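Local coordinates for ER-derived vesicles protein ERV41 (Saccharomyces cerevisiae, PDB 3ZLC), which travels in COPII-coated vesicles from the endoplasmic reticulum, is needed for efficient delivery of some secretory proteins to the Golgi, and facilitates retrograde transport, at residues T187-K201 against G233-V247. Numbering follows the deposited sequence.
Sequences TTYVYYTSVVPTLFK and GIFFKYNFEPLSIVV
Thr-188 sets its CG2 methyl 3.7 Å from CE1 of Phe-235 where two neighbouring parallel strands begin to pair in a mixed beta-sheet of the lumenal domain. Strand 188-200 is long enough to pair first with 233-240 and then with 243-247, while strand 209-219 flanks it antiparallel on its other edge. Tyr-189 N opens the first ladder by bonding to Gly-233 O. Tyr-191 lies alongside Phe-236, their rings nearly parallel (18°) but slid apart with centroids 5.3 Å apart; Phe-236 also stacks on Phe-161, and Tyr-191 OH hydrogen-bonds to His-156 and Gln-179 of the second sheet. On the other face, Tyr-192 runs beside the bent aliphatic chain of Lys-237, its CE2 3.7 Å from CD. Thr-193 grips Lys-237 O twice, N and OG1 arriving from opposite faces of the carbonyl plane; OG1, held between its own backbone N and carbonyl carbon (chi1 63°), lies 2.9 Å from that oxygen. Ser-194 OG, turned anti to its N (chi1 -176°), donates to the anti lone pair of Glu-241 OE2 over 2.7 Å, and a water joins the same OE2 to Ser-194 O. Replacing Glu-241 by alanine is likely to leave the Ser-194 hydroxyl without this acceptor, break the water link and uncover the CG2 methyl of Val-196, which rests against the carboxylate. Val-195 lies beside the ring of Phe-240, and Val-196 CG1 meets the CD1 methyls of Leu-243 and Ile-245. Between Val-195 and Thr-198 the register slips by two residues, the two extra residues lying in the short link, Glu-241 and Pro-242, between strands 233-240 and 243-247. The second ladder then runs to Lys-201, and just before its end Phe-200 CD1 packs 3.6 Å from Val-247 CB.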
loop_
_atom_site.group_PDB
_atom_site.type_symbol
_atom_site.label_atom_id
_atom_site.label_comp_id
_atom_site.label_asym_id
_atom_site.label_seq_id
_atom_site.Cartn_x
_atom_site.Cartn_y
_atom_site.Cartn_z
ATOM N N THR A 187 11.073 3.293 -10.747
ATOM C CA THR A 187 9.887 2.634 -11.270
ATOM C C THR A 187 8.638 3.132 -10.545
ATOM O O THR A 187 8.648 3.340 -9.330
ATOM C CB THR A 187 10.034 1.115 -11.157
ATOM O OG1 THR A 187 11.078 0.706 -12.048
ATOM C CG2 THR A 187 8.727 0.391 -11.530
ATOM N N THR A 188 7.574 3.349 -11.314
ATOM C CA THR A 188 6.271 3.703 -10.765
ATOM C C THR A 188 5.418 2.443 -10.668
ATOM O O THR A 188 5.257 1.715 -11.654
ATOM C CB THR A 188 5.566 4.699 -11.686
ATOM O OG1 THR A 188 6.196 5.980 -11.552
ATOM C CG2 THR A 188 4.084 4.813 -11.326
ATOM N N TYR A 189 4.875 2.191 -9.483
ATOM C CA TYR A 189 4.029 1.037 -9.264
ATOM C C TYR A 189 2.594 1.494 -9.026
ATOM O O TYR A 189 2.341 2.387 -8.205
ATOM C CB TYR A 189 4.535 0.253 -8.041
ATOM C CG TYR A 189 5.974 -0.230 -8.166
ATOM C CD1 TYR A 189 7.037 0.568 -7.760
ATOM C CD2 TYR A 189 6.261 -1.497 -8.676
ATOM C CE1 TYR A 189 8.348 0.121 -7.864
ATOM C CE2 TYR A 189 7.561 -1.953 -8.782
ATOM C CZ TYR A 189 8.599 -1.137 -8.372
ATOM O OH TYR A 189 9.899 -1.584 -8.485
ATOM N N VAL A 190 1.651 0.882 -9.739
ATOM C CA VAL A 190 0.240 1.245 -9.585
ATOM C C VAL A 190 -0.559 -0.007 -9.281
ATOM O O VAL A 190 -0.477 -0.992 -10.023
ATOM C CB VAL A 190 -0.323 1.909 -10.856
ATOM C CG1 VAL A 190 -1.755 2.418 -10.601
ATOM C CG2 VAL A 190 0.568 3.078 -11.284
ATOM N N TYR A 191 -1.304 0.019 -8.182
ATOM C CA TYR A 191 -2.194 -1.080 -7.863
ATOM C C TYR A 191 -3.646 -0.631 -8.014
ATOM O O TYR A 191 -4.060 0.389 -7.430
ATOM C CB TYR A 191 -1.954 -1.545 -6.436
ATOM C CG TYR A 191 -0.540 -2.010 -6.125
ATOM C CD1 TYR A 191 -0.143 -3.321 -6.386
ATOM C CD2 TYR A 191 0.381 -1.154 -5.538
ATOM C CE1 TYR A 191 1.150 -3.767 -6.079
ATOM C CE2 TYR A 191 1.674 -1.586 -5.224
ATOM C CZ TYR A 191 2.043 -2.902 -5.490
ATOM O OH TYR A 191 3.321 -3.337 -5.186
ATOM N N TYR A 192 -4.417 -1.384 -8.795
ATOM C CA TYR A 192 -5.851 -1.124 -8.945
ATOM C C TYR A 192 -6.647 -2.110 -8.121
ATOM O O TYR A 192 -6.772 -3.283 -8.491
ATOM C CB TYR A 192 -6.267 -1.260 -10.405
ATOM C CG TYR A 192 -5.714 -0.168 -11.283
ATOM C CD1 TYR A 192 -4.465 -0.296 -11.879
ATOM C CD2 TYR A 192 -6.443 0.999 -11.518
ATOM C CE1 TYR A 192 -3.950 0.713 -12.689
ATOM C CE2 TYR A 192 -5.938 2.008 -12.330
ATOM C CZ TYR A 192 -4.693 1.856 -12.904
ATOM O OH TYR A 192 -4.184 2.854 -13.697
ATOM N N THR A 193 -7.211 -1.630 -7.020
ATOM C CA THR A 193 -7.890 -2.519 -6.075
ATOM C C THR A 193 -9.391 -2.326 -6.174
ATOM O O THR A 193 -9.874 -1.186 -6.227
ATOM C CB THR A 193 -7.450 -2.254 -4.620
ATOM O OG1 THR A 193 -7.812 -0.914 -4.231
ATOM C CG2 THR A 193 -5.942 -2.477 -4.472
ATOM N N SER A 194 -10.134 -3.428 -6.216
ATOM C CA SER A 194 -11.592 -3.344 -6.319
ATOM C C SER A 194 -12.149 -3.965 -5.048
ATOM O O SER A 194 -11.931 -5.157 -4.771
ATOM C CB SER A 194 -12.095 -4.095 -7.551
ATOM O OG SER A 194 -13.509 -3.951 -7.707
ATOM N N VAL A 195 -12.873 -3.156 -4.281
ATOM C CA VAL A 195 -13.202 -3.470 -2.898
ATOM C C VAL A 195 -14.655 -3.928 -2.779
ATOM O O VAL A 195 -15.571 -3.271 -3.289
ATOM C CB VAL A 195 -12.942 -2.222 -2.002
ATOM C CG1 VAL A 195 -13.172 -2.539 -0.521
ATOM C CG2 VAL A 195 -11.504 -1.724 -2.200
ATOM N N VAL A 196 -14.860 -5.055 -2.106
ATOM C CA VAL A 196 -16.197 -5.622 -1.941
ATOM C C VAL A 196 -16.528 -5.657 -0.467
ATOM O O VAL A 196 -15.769 -6.246 0.311
ATOM C CB VAL A 196 -16.242 -7.064 -2.461
ATOM C CG1 VAL A 196 -17.668 -7.639 -2.346
ATOM C CG2 VAL A 196 -15.778 -7.112 -3.882
ATOM N N PRO A 197 -17.649 -5.011 -0.062
ATOM C CA PRO A 197 -18.027 -5.077 1.351
ATOM C C PRO A 197 -18.651 -6.436 1.633
ATOM O O PRO A 197 -19.354 -6.986 0.780
ATOM C CB PRO A 197 -19.090 -3.974 1.485
ATOM C CG PRO A 197 -19.756 -3.940 0.112
ATOM C CD PRO A 197 -18.595 -4.197 -0.858
ATOM N N THR A 198 -18.400 -6.989 2.812
ATOM C CA THR A 198 -18.950 -8.306 3.116
ATOM C C THR A 198 -19.697 -8.314 4.443
ATOM O O THR A 198 -19.364 -7.574 5.368
ATOM C CB THR A 198 -17.850 -9.361 3.162
ATOM O OG1 THR A 198 -16.821 -8.928 4.066
ATOM C CG2 THR A 198 -17.265 -9.573 1.777
ATOM N N LEU A 199 -20.724 -9.139 4.530
ATOM C CA LEU A 199 -21.401 -9.317 5.800
ATOM C C LEU A 199 -21.182 -10.751 6.248
ATOM O O LEU A 199 -21.713 -11.685 5.645
ATOM C CB LEU A 199 -22.897 -8.986 5.682
ATOM C CG LEU A 199 -23.780 -9.352 6.892
ATOM C CD1 LEU A 199 -23.105 -8.993 8.193
ATOM C CD2 LEU A 199 -25.142 -8.673 6.821
ATOM N N PHE A 200 -20.368 -10.932 7.285
ATOM C CA PHE A 200 -20.208 -12.254 7.878
ATOM C C PHE A 200 -21.167 -12.320 9.045
ATOM O O PHE A 200 -20.952 -11.649 10.057
ATOM C CB PHE A 200 -18.789 -12.463 8.407
ATOM C CG PHE A 200 -17.734 -12.477 7.339
ATOM C CD1 PHE A 200 -17.442 -13.648 6.638
ATOM C CD2 PHE A 200 -17.018 -11.327 7.047
ATOM C CE1 PHE A 200 -16.459 -13.658 5.652
ATOM C CE2 PHE A 200 -16.029 -11.331 6.060
ATOM C CZ PHE A 200 -15.755 -12.501 5.363
ATOM N N LYS A 201 -22.216 -13.129 8.926
ATOM C CA LYS A 201 -23.191 -13.232 10.011
ATOM C C LYS A 201 -22.566 -13.730 11.319
ATOM O O LYS A 201 -23.100 -13.484 12.402
ATOM C CB LYS A 201 -24.378 -14.105 9.585
ATOM C CG LYS A 201 -25.314 -13.411 8.603
ATOM C CD LYS A 201 -26.444 -14.328 8.159
ATOM C CE LYS A 201 -27.382 -13.608 7.198
ATOM N NZ LYS A 201 -28.386 -14.533 6.597
ATOM N N GLY A 233 6.361 6.975 -8.365
ATOM C CA GLY A 233 6.050 6.585 -7.003
ATOM C C GLY A 233 5.239 5.319 -6.901
ATOM O O GLY A 233 5.301 4.433 -7.758
ATOM N N ILE A 234 4.478 5.227 -5.823
ATOM C CA ILE A 234 3.711 4.028 -5.546
ATOM C C ILE A 234 2.269 4.488 -5.389
ATOM O O ILE A 234 1.970 5.333 -4.537
ATOM C CB ILE A 234 4.191 3.347 -4.248
ATOM C CG1 ILE A 234 5.665 2.928 -4.365
ATOM C CG2 ILE A 234 3.331 2.110 -3.945
ATOM C CD1 ILE A 234 6.354 2.676 -3.009
ATOM N N PHE A 235 1.377 3.946 -6.216
ATOM C CA PHE A 235 -0.009 4.425 -6.261
ATOM C C PHE A 235 -1.019 3.310 -6.018
ATOM O O PHE A 235 -0.957 2.246 -6.646
ATOM C CB PHE A 235 -0.293 5.063 -7.624
ATOM C CG PHE A 235 0.618 6.237 -7.961
ATOM C CD1 PHE A 235 1.887 6.025 -8.501
ATOM C CD2 PHE A 235 0.191 7.545 -7.768
ATOM C CE1 PHE A 235 2.724 7.105 -8.820
ATOM C CE2 PHE A 235 1.021 8.636 -8.092
ATOM C CZ PHE A 235 2.283 8.411 -8.618
ATOM N N PHE A 236 -1.961 3.562 -5.120
ATOM C CA PHE A 236 -3.030 2.600 -4.858
ATOM C C PHE A 236 -4.338 3.202 -5.339
ATOM O O PHE A 236 -4.855 4.132 -4.719
ATOM C CB PHE A 236 -3.135 2.336 -3.363
ATOM C CG PHE A 236 -1.890 1.719 -2.760
ATOM C CD1 PHE A 236 -0.870 2.518 -2.264
ATOM C CD2 PHE A 236 -1.753 0.331 -2.672
ATOM C CE1 PHE A 236 0.283 1.951 -1.684
ATOM C CE2 PHE A 236 -0.608 -0.244 -2.097
ATOM C CZ PHE A 236 0.410 0.567 -1.604
ATOM N N LYS A 237 -4.854 2.712 -6.459
ATOM C CA LYS A 237 -6.154 3.172 -6.931
ATOM C C LYS A 237 -7.207 2.262 -6.337
ATOM O O LYS A 237 -7.007 1.040 -6.229
ATOM C CB LYS A 237 -6.229 3.145 -8.457
ATOM C CG LYS A 237 -5.185 4.023 -9.128
ATOM C CD LYS A 237 -5.819 4.952 -10.153
ATOM C CE LYS A 237 -4.757 5.771 -10.881
ATOM N NZ LYS A 237 -5.346 6.723 -11.871
ATOM N N TYR A 238 -8.317 2.844 -5.903
ATOM C CA TYR A 238 -9.360 2.007 -5.319
ATOM C C TYR A 238 -10.744 2.400 -5.798
ATOM O O TYR A 238 -11.030 3.573 -6.042
ATOM C CB TYR A 238 -9.282 2.011 -3.779
ATOM C CG TYR A 238 -9.151 3.397 -3.177
ATOM C CD1 TYR A 238 -10.280 4.174 -2.950
ATOM C CD2 TYR A 238 -7.908 3.924 -2.830
ATOM C CE1 TYR A 238 -10.188 5.428 -2.392
ATOM C CE2 TYR A 238 -7.805 5.207 -2.267
ATOM C CZ TYR A 238 -8.953 5.946 -2.054
ATOM O OH TYR A 238 -8.905 7.221 -1.508
ATOM N N ASN A 239 -11.593 1.397 -5.970
ATOM C CA ASN A 239 -13.003 1.647 -6.217
ATOM C C ASN A 239 -13.811 0.621 -5.438
ATOM O O ASN A 239 -13.289 -0.435 -5.055
ATOM C CB ASN A 239 -13.334 1.566 -7.701
ATOM C CG ASN A 239 -14.537 2.403 -8.056
ATOM O OD1 ASN A 239 -15.353 2.736 -7.177
ATOM N ND2 ASN A 239 -14.658 2.767 -9.331
ATOM N N PHE A 240 -15.083 0.923 -5.214
ATOM C CA PHE A 240 -15.912 0.093 -4.346
ATOM C C PHE A 240 -17.071 -0.477 -5.135
ATOM O O PHE A 240 -17.839 0.259 -5.755
ATOM C CB PHE A 240 -16.387 0.922 -3.141
ATOM C CG PHE A 240 -15.237 1.509 -2.350
ATOM C CD1 PHE A 240 -14.635 0.779 -1.339
ATOM C CD2 PHE A 240 -14.730 2.775 -2.664
ATOM C CE1 PHE A 240 -13.552 1.306 -0.622
ATOM C CE2 PHE A 240 -13.641 3.306 -1.956
ATOM C CZ PHE A 240 -13.058 2.570 -0.933
ATOM N N GLU A 241 -17.178 -1.801 -5.132
ATOM C CA GLU A 241 -18.199 -2.474 -5.924
ATOM C C GLU A 241 -19.578 -2.250 -5.330
ATOM O O GLU A 241 -19.720 -2.208 -4.100
ATOM C CB GLU A 241 -17.886 -3.970 -5.992
ATOM C CG GLU A 241 -16.493 -4.243 -6.563
ATOM C CD GLU A 241 -16.281 -5.698 -6.900
ATOM O OE1 GLU A 241 -17.254 -6.464 -6.744
ATOM O OE2 GLU A 241 -15.159 -6.077 -7.328
ATOM N N PRO A 242 -20.598 -2.119 -6.202
ATOM C CA PRO A 242 -21.982 -1.871 -5.793
ATOM C C PRO A 242 -22.712 -3.134 -5.349
ATOM O O PRO A 242 -23.945 -3.159 -5.376
ATOM C CB PRO A 242 -22.631 -1.346 -7.081
ATOM C CG PRO A 242 -21.882 -2.032 -8.183
ATOM C CD PRO A 242 -20.438 -2.047 -7.668
ATOM N N LEU A 243 -21.974 -4.167 -4.962
ATOM C CA LEU A 243 -22.601 -5.370 -4.417
ATOM C C LEU A 243 -21.953 -5.724 -3.080
ATOM O O LEU A 243 -20.961 -5.111 -2.691
ATOM C CB LEU A 243 -22.521 -6.541 -5.406
ATOM C CG LEU A 243 -21.203 -6.897 -6.097
ATOM C CD1 LEU A 243 -20.230 -7.580 -5.158
ATOM C CD2 LEU A 243 -21.461 -7.786 -7.315
ATOM N N SER A 244 -22.537 -6.693 -2.384
ATOM C CA SER A 244 -21.981 -7.208 -1.137
ATOM C C SER A 244 -21.969 -8.720 -1.210
ATOM O O SER A 244 -22.757 -9.329 -1.946
ATOM C CB SER A 244 -22.846 -6.784 0.055
ATOM O OG SER A 244 -22.777 -5.390 0.250
ATOM N N ILE A 245 -21.081 -9.334 -0.447
ATOM C CA ILE A 245 -21.130 -10.774 -0.299
ATOM C C ILE A 245 -21.629 -11.084 1.104
ATOM O O ILE A 245 -21.038 -10.636 2.099
ATOM C CB ILE A 245 -19.754 -11.398 -0.506
ATOM C CG1 ILE A 245 -19.239 -11.108 -1.921
ATOM C CG2 ILE A 245 -19.812 -12.895 -0.243
ATOM C CD1 ILE A 245 -17.716 -11.360 -2.087
ATOM N N VAL A 246 -22.723 -11.836 1.193
ATOM C CA VAL A 246 -23.249 -12.220 2.491
ATOM C C VAL A 246 -22.768 -13.622 2.831
ATOM O O VAL A 246 -22.889 -14.552 2.026
ATOM C CB VAL A 246 -24.792 -12.148 2.524
ATOM C CG1 VAL A 246 -25.339 -12.773 3.807
ATOM C CG2 VAL A 246 -25.242 -10.702 2.409
ATOM N N VAL A 247 -22.198 -13.771 4.020
ATOM C CA VAL A 247 -21.705 -15.072 4.443
ATOM C C VAL A 247 -22.592 -15.580 5.574
ATOM O O VAL A 247 -22.602 -15.000 6.662
ATOM C CB VAL A 247 -20.239 -15.007 4.903
ATOM C CG1 VAL A 247 -19.846 -16.309 5.562
ATOM C CG2 VAL A 247 -19.299 -14.680 3.725
HETATM O O HOH W 1 -13.108 -7.391 -6.181
#